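Local coordinates for protein pyruvate kinase 1 (Trypanosoma brucei brucei, PDB 4KCT) that catalyses the last step of glycolysis, transfer of phosphate from phosphoenolpyruvate to ADP to give pyruvate, and also decarboxylates oxaloacetate, at residues E14-H19 with A354-H359; S315-A320 with R349-A354. All blocks are in the same frame, centred on the assembly; numbering follows the deposited sequence.

Contact 1 (E14-H19 with A354-H359); sequences EPVAKH and AQSATH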
loop_
_atom_site.group_PDB
_atom_site.type_symbol
_atom_site.label_atom_id
_atom_site.label_comp_id
_atom_site.label_asym_id
_atom_site.label_seq_id
_atom_site.Cartn_x
_atom_site.Cartn_y
_atom_site.Cartn_z
ATOM N N GLU A 14 16.444 15.371 -18.640
ATOM C CA GLU A 14 17.251 14.129 -18.579
ATOM C C GLU A 14 17.210 13.390 -19.910
ATOM O O GLU A 14 16.217 13.477 -20.629
ATOM C CB GLU A 14 16.725 13.196 -17.477
ATOM C CG GLU A 14 16.592 13.846 -16.110
ATOM C CD GLU A 14 17.926 14.006 -15.405
ATOM O OE1 GLU A 14 18.466 15.141 -15.385
ATOM O OE2 GLU A 14 18.438 12.996 -14.878
ATOM N N PRO A 15 18.221 12.531 -20.169
ATOM C CA PRO A 15 18.221 11.746 -21.414
ATOM C C PRO A 15 17.089 10.713 -21.403
ATOM O O PRO A 15 16.718 10.220 -20.337
ATOM C CB PRO A 15 19.585 11.040 -21.377
ATOM C CG PRO A 15 20.446 11.953 -20.538
ATOM C CD PRO A 15 19.520 12.453 -19.466
ATOM N N VAL A 16 16.474 10.487 -22.556
ATOM C CA VAL A 16 15.381 9.525 -22.659
ATOM C C VAL A 16 15.925 8.133 -22.917
ATOM O O VAL A 16 17.121 7.972 -23.211
ATOM C CB VAL A 16 14.360 9.939 -23.754
ATOM C CG1 VAL A 16 13.726 11.270 -23.381
ATOM C CG2 VAL A 16 15.028 10.022 -25.124
ATOM N N ALA A 17 15.082 7.117 -22.708
ATOM C CA ALA A 17 15.443 5.733 -23.021
ATOM C C ALA A 17 16.091 5.636 -24.408
ATOM O O ALA A 17 15.610 6.245 -25.367
ATOM C CB ALA A 17 14.196 4.834 -22.958
ATOM N N LYS A 18 17.093 4.763 -24.538
ATOM C CA LYS A 18 17.751 4.546 -25.830
ATOM C C LYS A 18 16.970 3.576 -26.718
ATOM O O LYS A 18 17.084 3.619 -27.928
ATOM C CB LYS A 18 19.167 4.016 -25.629
ATOM C CG LYS A 18 20.123 5.024 -25.016
ATOM C CD LYS A 18 21.514 4.432 -24.843
ATOM C CE LYS A 18 21.560 3.456 -23.682
ATOM N NZ LYS A 18 22.953 3.019 -23.397
ATOM N N HIS A 19 16.216 2.656 -26.114
ATOM C CA HIS A 19 15.562 1.605 -26.897
ATOM C C HIS A 19 14.067 1.666 -26.746
ATOM O O HIS A 19 13.536 1.456 -25.664
ATOM C CB HIS A 19 16.090 0.231 -26.485
ATOM C CG HIS A 19 17.597 0.164 -26.434
ATOM N ND1 HIS A 19 18.373 0.408 -27.529
ATOM C CD2 HIS A 19 18.479 -0.002 -25.351
ATOM C CE1 HIS A 19 19.685 0.386 -27.160
ATOM N NE2 HIS A 19 19.746 0.160 -25.831
ATOM N N ALA A 354 7.125 9.007 -23.405
ATOM C CA ALA A 354 6.125 8.390 -22.514
ATOM C C ALA A 354 6.710 7.189 -21.751
ATOM O O ALA A 354 6.592 7.103 -20.551
ATOM C CB ALA A 354 4.905 7.938 -23.318
ATOM N N GLN A 355 7.388 6.309 -22.475
ATOM C CA GLN A 355 8.161 5.203 -21.883
ATOM C C GLN A 355 9.138 5.677 -20.797
ATOM O O GLN A 355 9.130 5.154 -19.677
ATOM C CB GLN A 355 8.928 4.479 -23.005
ATOM C CG GLN A 355 9.952 3.442 -22.544
ATOM C CD GLN A 355 10.732 2.875 -23.713
ATOM O OE1 GLN A 355 10.312 2.996 -24.872
ATOM N NE2 GLN A 355 11.868 2.244 -23.421
ATOM N N SER A 356 9.873 6.760 -21.078
ATOM C CA SER A 356 10.877 7.264 -20.130
ATOM C C SER A 356 10.218 7.883 -18.889
ATOM O O SER A 356 10.845 8.016 -17.851
ATOM C CB SER A 356 11.788 8.311 -20.805
ATOM O OG SER A 356 12.418 7.774 -21.971
ATOM N N ALA A 357 8.994 8.352 -19.049
ATOM C CA ALA A 357 8.225 8.923 -17.944
ATOM C C ALA A 357 7.448 7.884 -17.113
ATOM O O ALA A 357 6.793 8.234 -16.127
ATOM C CB ALA A 357 7.274 9.999 -18.463
ATOM N N THR A 358 7.505 6.619 -17.522
ATOM C CA THR A 358 6.725 5.566 -16.877
ATOM C C THR A 358 7.453 5.105 -15.606
ATOM O O THR A 358 8.664 4.937 -15.607
ATOM C CB THR A 358 6.539 4.382 -17.834
ATOM O OG1 THR A 358 5.837 4.839 -19.007
ATOM C CG2 THR A 358 5.740 3.239 -17.155
ATOM N N HIS A 359 6.731 4.960 -14.506
ATOM C CA HIS A 359 7.375 4.436 -13.314
ATOM C C HIS A 359 7.844 2.999 -13.521
ATOM O O HIS A 359 7.071 2.146 -13.860
ATOM C CB HIS A 359 6.481 4.579 -12.090
ATOM C CG HIS A 359 7.153 4.147 -10.807
ATOM N ND1 HIS A 359 7.194 4.918 -9.711
ATOM C CD2 HIS A 359 7.822 2.957 -10.475
ATOM C CE1 HIS A 359 7.897 4.284 -8.736
ATOM N NE2 HIS A 359 8.291 3.098 -9.210
#

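Contact 2 (S315-A320 with R349-A354); sequences SDVANA and RICVEA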
loop_
_atom_site.group_PDB
_atom_site.type_symbol
_atom_site.label_atom_id
_atom_site.label_comp_id
_atom_site.label_asym_id
_atom_site.label_seq_id
_atom_site.Cartn_x
_atom_site.Cartn_y
_atom_site.Cartn_z
ATOM N N SER A 315 -0.308 14.415 -26.915
ATOM C CA SER A 315 -0.724 13.868 -25.645
ATOM C C SER A 315 -1.510 12.539 -25.795
ATOM O O SER A 315 -1.348 11.622 -24.996
ATOM C CB SER A 315 -1.479 14.904 -24.837
ATOM O OG SER A 315 -2.812 14.552 -24.654
ATOM N N ASP A 316 -2.287 12.425 -26.862
ATOM C CA ASP A 316 -3.001 11.180 -27.163
ATOM C C ASP A 316 -2.017 10.005 -27.306
ATOM O O ASP A 316 -2.244 8.906 -26.753
ATOM C CB ASP A 316 -3.788 11.361 -28.473
ATOM C CG ASP A 316 -4.740 10.193 -28.766
ATOM O OD1 ASP A 316 -5.412 9.682 -27.839
ATOM O OD2 ASP A 316 -4.789 9.764 -29.929
ATOM N N VAL A 317 -0.981 10.186 -28.110
ATOM C CA VAL A 317 0.018 9.113 -28.254
ATOM C C VAL A 317 0.687 8.776 -26.904
ATOM O O VAL A 317 0.783 7.590 -26.516
ATOM C CB VAL A 317 1.064 9.443 -29.344
ATOM C CG1 VAL A 317 2.152 8.375 -29.399
ATOM C CG2 VAL A 317 0.375 9.577 -30.719
ATOM N N ALA A 318 1.121 9.799 -26.175
ATOM C CA ALA A 318 1.835 9.574 -24.909
ATOM C C ALA A 318 0.902 8.857 -23.942
ATOM O O ALA A 318 1.293 7.924 -23.261
ATOM C CB ALA A 318 2.309 10.908 -24.307
ATOM N N ASN A 319 -0.348 9.280 -23.899
ATOM C CA ASN A 319 -1.293 8.653 -22.972
ATOM C C ASN A 319 -1.711 7.231 -23.309
ATOM O O ASN A 319 -1.935 6.416 -22.397
ATOM C CB ASN A 319 -2.513 9.558 -22.736
ATOM C CG ASN A 319 -2.210 10.663 -21.744
ATOM O OD1 ASN A 319 -1.716 10.383 -20.646
ATOM N ND2 ASN A 319 -2.297 11.916 -22.192
ATOM N N ALA A 320 -1.752 6.899 -24.605
ATOM C CA ALA A 320 -1.972 5.498 -25.021
ATOM C C ALA A 320 -0.821 4.612 -24.520
ATOM O O ALA A 320 -1.050 3.533 -23.959
ATOM C CB ALA A 320 -2.121 5.382 -26.559
ATOM N N ARG A 349 9.227 9.225 -31.286
ATOM C CA ARG A 349 9.819 10.097 -30.261
ATOM C C ARG A 349 8.855 10.296 -29.090
ATOM O O ARG A 349 9.275 10.339 -27.922
ATOM C CB ARG A 349 10.201 11.485 -30.857
ATOM C CG ARG A 349 11.424 11.427 -31.759
ATOM C CD ARG A 349 12.051 12.811 -32.010
ATOM N NE ARG A 349 11.118 13.756 -32.612
ATOM C CZ ARG A 349 10.880 13.883 -33.925
ATOM N NH1 ARG A 349 10.043 14.815 -34.358
ATOM N NH2 ARG A 349 11.444 13.070 -34.805
ATOM N N ILE A 350 7.561 10.401 -29.395
ATOM C CA ILE A 350 6.554 10.516 -28.332
ATOM C C ILE A 350 6.497 9.220 -27.495
ATOM O O ILE A 350 6.415 9.282 -26.250
ATOM C CB ILE A 350 5.141 10.856 -28.890
ATOM C CG1 ILE A 350 5.133 12.192 -29.661
ATOM C CG2 ILE A 350 4.093 10.895 -27.779
ATOM C CD1 ILE A 350 3.940 12.262 -30.645
ATOM N N CYS A 351 6.443 8.062 -28.164
ATOM C CA CYS A 351 6.478 6.778 -27.456
ATOM C C CYS A 351 7.647 6.718 -26.493
ATOM O O CYS A 351 7.496 6.341 -25.337
ATOM C CB CYS A 351 6.624 5.629 -28.448
ATOM S SG CYS A 351 5.073 5.294 -29.294
ATOM N N VAL A 352 8.825 7.084 -26.979
ATOM C CA VAL A 352 10.026 7.072 -26.124
ATOM C C VAL A 352 9.945 7.999 -24.910
ATOM O O VAL A 352 10.357 7.610 -23.793
ATOM C CB VAL A 352 11.312 7.319 -26.943
ATOM C CG1 VAL A 352 12.481 7.666 -26.016
ATOM C CG2 VAL A 352 11.636 6.084 -27.780
ATOM N N GLU A 353 9.412 9.220 -25.098
ATOM C CA GLU A 353 9.227 10.130 -23.965
ATOM C C GLU A 353 8.261 9.520 -22.932
ATOM O O GLU A 353 8.513 9.585 -21.731
ATOM C CB GLU A 353 8.682 11.499 -24.410
ATOM C CG GLU A 353 9.677 12.364 -25.137
ATOM C CD GLU A 353 10.756 12.930 -24.231
ATOM O OE1 GLU A 353 11.763 13.424 -24.768
ATOM O OE2 GLU A 353 10.539 12.998 -23.003
ATOM N N ALA A 354 7.125 9.007 -23.405
ATOM C CA ALA A 354 6.125 8.390 -22.514
ATOM C C ALA A 354 6.710 7.189 -21.751
ATOM O O ALA A 354 6.592 7.103 -20.551
ATOM C CB ALA A 354 4.905 7.938 -23.318
#

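Contact 1 (E14-H19 with A354-H359)
Ser356 and Gln355 reach from the end of helix 340-356 to the backbone of Ala17 and His19, tying the N-terminal segment that leads into strand 23-27, the first of the TIM barrel, to the helix that follows the eighth. The hydroxyl OG of Ser356 accepts the N-H of Ala17 in a nearly straight bond of 2.8 Å between N and OG (168° at the hydrogen). OG also sits 3.4 Å from CB of Val16, so it touches two successive residues of the loop. Two residues further along the loop, the side-chain amide of Gln355 donates an N-H from NE2 to the carbonyl O of His19 at 2.9 Å. That oxygen lies close to the amide plane of Gln355, while NE2 stands 23° off the carbonyl plane of His19. Between the two bonds the methyl of Ala17 points at the helix, with CB 3.5 Å from NE2 of Gln355.

The second shell fixes both side chains. OE1 of Gln355 accepts the amide N-H of Ala21, so both ends of the planar group are held and its flip is settled. OG of Ser356 also bonds to O of Val352, a turn back in its own helix. Val16 additionally packs on Lys274 of the second subunit, and the ring of His19 meets Tyr470 edge-to-face. Gln355 spans the distance because its chain is fully extended, with CG anti to the backbone N (chi1 171°). Past the helix end, OG1 of Thr358 donates to O of Ala354 at 2.8 Å, four residues back.

Contact 2 (S315-A320 with R349-A354)
Ile350 meets Val317 and Ala318 through its CG2 methyl, and apolar packing carries the whole contact between helices 311-323 and 340-356. CG2 of Ile350 lies 3.6 Å from CG1 of Val317, the two side chains crossing at about a right angle. Both groups stand anti to their own backbone N (CG1 of Val317 at chi1 175°), which extends each toward the facing helix. The same Ile350 methyl also lies against the next residue, 3.6 Å from N and 3.9 Å from CB of Ala318. SG of Cys351 adds a looser touch on CG1 of Val317 at 4.2 Å.

Small residues let backbone take part. CB of Ala354 sits 3.6 Å from O of Ala318, and the alpha carbons of these two alanines are 5.1 Å apart, while the segment axes approach to 8.4 Å at a crossing angle of -49°.

Polar groups face elsewhere: Asp316 forms a salt bridge with Arg263 of the pyruvate pocket and a hydrogen bond with Ser315 of the second subunit, and Glu353 pairs with Lys274 of that subunit. The two helices are part of the helical layer outside the TIM barrel, one before and one after its last strand, 327-330, in sequence.

Both contacts use helix 340-356, but they meet different sides of it. Ala354, common to both, touches across in contact 2 only; Gln355 and Ser356 do the work in contact 1. Contact 2 is buried and joins the helix to 311-323 by apolar side chains, with no polar bond between the two segments, whereas contact 1 lies at the surface, where two side-chain hydrogen bonds hold a segment without regular structure. Val16 bridges them, its methyls packing on Val352 and Glu353. Contact 2 joins helices close in sequence, and contact 1 brings the N-terminal region onto the helix after the last barrel strand. One lysine of the second subunit, Lys274, serves both, by packing in contact 1 and by a salt bridge in contact 2.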